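Local coordinates for L0028 (Mitochondria associated protein) (Escherichia coli, PDB 3GCG) that probably acts as a type III secreted effector that switches on the host GTPase Cdc42 by promoting nucleotide exchange, at residues Gln45-Thr50 and Ser98-Phe103. Numbering follows the deposited sequence.
Sequences QQEQTT and SSIGHF
Glu47 reaches from helix 41-67 to the first turn of helix 99-105, where its carboxylate is shared between two consecutive serines. OE2 takes two bonds from Ser99, both on one face of the carboxylate plane. The backbone N of Ser99 meets Glu47 OE2 at 2.9 Å on the syn side, 21° out of plane, whereas Ser99 OG comes from well above the plane. OE1 accepts from Ser98 OG, a bond modelled so short that its length is doubtful. The Ile100 side chain crosses that of Glu47 at about a right angle, its CD1 3.9 Å from Glu47 CG. The glutamate gets there with CG anti to the backbone N (chi1 176°) and a bend at chi2 that turns the carboxylate onto the helix start. Glu47 is the acid of the WxxxE motif that names this effector family, and Trp43, four residues earlier on the same helix, is its tryptophan. Trp43 NE1 hydrogen-bonds Ser99 OG and the Trp43 side chain touches Ile100, so both motif residues hold the same turn, next to the bound partner protein. With an alanine here in place of Glu47, Ser99 N and the two serine hydroxyls would probably lose their shared acceptor, and the helix start would be less firmly placed. Ser98 is itself the N-cap, its OG accepting from Ile100 N at 3.1 Å. Farther out, Thr50 CG2 lies 4.3 Å from Ser98 CA, while Thr50 OG1 bonds back to Gln46 O.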
loop_
_atom_site.group_PDB
_atom_site.type_symbol
_atom_site.label_atom_id
_atom_site.label_comp_id
_atom_site.label_asym_id
_atom_site.label_seq_id
_atom_site.Cartn_x
_atom_site.Cartn_y
_atom_site.Cartn_z
ATOM N N GLN B 45 -7.353 7.053 -15.790
ATOM C CA GLN B 45 -6.675 5.947 -16.458
ATOM C C GLN B 45 -5.927 5.056 -15.465
ATOM O O GLN B 45 -6.075 3.830 -15.476
ATOM C CB GLN B 45 -5.687 6.486 -17.505
ATOM C CG GLN B 45 -6.334 6.997 -18.791
ATOM C CD GLN B 45 -5.315 7.476 -19.827
ATOM O OE1 GLN B 45 -4.409 6.736 -20.228
ATOM N NE2 GLN B 45 -5.467 8.721 -20.271
ATOM N N GLN B 46 -5.127 5.682 -14.606
ATOM C CA GLN B 46 -4.344 4.951 -13.620
ATOM C C GLN B 46 -5.198 4.183 -12.614
ATOM O O GLN B 46 -4.938 3.016 -12.334
ATOM C CB GLN B 46 -3.427 5.913 -12.872
ATOM C CG GLN B 46 -2.587 6.769 -13.788
ATOM C CD GLN B 46 -1.414 7.401 -13.071
ATOM O OE1 GLN B 46 -1.434 7.571 -11.848
ATOM N NE2 GLN B 46 -0.385 7.763 -13.830
ATOM N N GLU B 47 -6.211 4.847 -12.069
ATOM C CA GLU B 47 -7.087 4.215 -11.095
ATOM C C GLU B 47 -7.838 3.042 -11.715
ATOM O O GLU B 47 -7.946 1.981 -11.106
ATOM C CB GLU B 47 -8.083 5.233 -10.530
ATOM C CG GLU B 47 -9.093 4.619 -9.581
ATOM C CD GLU B 47 -8.447 4.082 -8.315
ATOM O OE1 GLU B 47 -9.081 3.236 -7.655
ATOM O OE2 GLU B 47 -7.319 4.514 -7.977
ATOM N N GLN B 48 -8.351 3.230 -12.927
ATOM C CA GLN B 48 -9.080 2.161 -13.607
ATOM C C GLN B 48 -8.263 0.871 -13.732
ATOM O O GLN B 48 -8.742 -0.208 -13.359
ATOM C CB GLN B 48 -9.520 2.616 -15.003
ATOM C CG GLN B 48 -10.480 1.651 -15.684
ATOM C CD GLN B 48 -11.159 2.267 -16.906
ATOM O OE1 GLN B 48 -10.488 2.754 -17.827
ATOM N NE2 GLN B 48 -12.492 2.247 -16.918
ATOM N N THR B 49 -7.041 0.966 -14.259
ATOM C CA THR B 49 -6.227 -0.234 -14.408
ATOM C C THR B 49 -5.781 -0.748 -13.041
ATOM O O THR B 49 -5.581 -1.941 -12.858
ATOM C CB THR B 49 -4.985 -0.005 -15.330
ATOM O OG1 THR B 49 -3.779 -0.022 -14.555
ATOM C CG2 THR B 49 -5.092 1.298 -16.067
ATOM N N THR B 50 -5.656 0.152 -12.075
ATOM C CA THR B 50 -5.248 -0.234 -10.730
ATOM C C THR B 50 -6.369 -0.947 -9.965
ATOM O O THR B 50 -6.143 -2.014 -9.391
ATOM C CB THR B 50 -4.780 0.988 -9.911
ATOM O OG1 THR B 50 -3.542 1.468 -10.445
ATOM C CG2 THR B 50 -4.585 0.613 -8.446
ATOM N N SER B 98 -6.157 0.908 -4.388
ATOM C CA SER B 98 -6.966 1.885 -5.106
ATOM C C SER B 98 -6.875 3.246 -4.419
ATOM O O SER B 98 -6.985 3.333 -3.207
ATOM C CB SER B 98 -8.421 1.396 -5.125
ATOM O OG SER B 98 -9.333 2.442 -5.404
ATOM N N SER B 99 -6.684 4.311 -5.184
ATOM C CA SER B 99 -6.599 5.622 -4.558
ATOM C C SER B 99 -7.983 6.058 -4.095
ATOM O O SER B 99 -8.112 7.002 -3.325
ATOM C CB SER B 99 -6.005 6.654 -5.523
ATOM O OG SER B 99 -6.901 6.977 -6.570
ATOM N N ILE B 100 -9.021 5.365 -4.562
ATOM C CA ILE B 100 -10.387 5.690 -4.156
ATOM C C ILE B 100 -10.575 5.256 -2.706
ATOM O O ILE B 100 -11.133 5.989 -1.895
ATOM C CB ILE B 100 -11.450 4.951 -5.017
ATOM C CG1 ILE B 100 -11.425 5.458 -6.458
ATOM C CG2 ILE B 100 -12.837 5.173 -4.434
ATOM C CD1 ILE B 100 -12.325 4.667 -7.379
ATOM N N GLY B 101 -10.116 4.050 -2.392
ATOM C CA GLY B 101 -10.241 3.547 -1.036
ATOM C C GLY B 101 -9.380 4.361 -0.092
ATOM O O GLY B 101 -9.753 4.613 1.049
ATOM N N HIS B 102 -8.214 4.779 -0.565
ATOM C CA HIS B 102 -7.335 5.563 0.279
ATOM C C HIS B 102 -7.884 6.962 0.463
ATOM O O HIS B 102 -7.745 7.554 1.531
ATOM C CB HIS B 102 -5.929 5.590 -0.307
ATOM C CG HIS B 102 -5.170 4.325 -0.068
ATOM N ND1 HIS B 102 -4.938 3.828 1.200
ATOM C CD2 HIS B 102 -4.603 3.446 -0.925
ATOM C CE1 HIS B 102 -4.259 2.700 1.109
ATOM N NE2 HIS B 102 -4.042 2.446 -0.169
ATOM N N PHE B 103 -8.527 7.490 -0.570
ATOM C CA PHE B 103 -9.117 8.812 -0.462
ATOM C C PHE B 103 -10.186 8.798 0.640
ATOM O O PHE B 103 -10.198 9.665 1.510
ATOM C CB PHE B 103 -9.750 9.219 -1.788
ATOM C CG PHE B 103 -10.691 10.370 -1.671
ATOM C CD1 PHE B 103 -10.217 11.648 -1.408
ATOM C CD2 PHE B 103 -12.061 10.174 -1.802
ATOM C CE1 PHE B 103 -11.094 12.721 -1.274
ATOM C CE2 PHE B 103 -12.953 11.243 -1.668
ATOM C CZ PHE B 103 -12.465 12.515 -1.404
#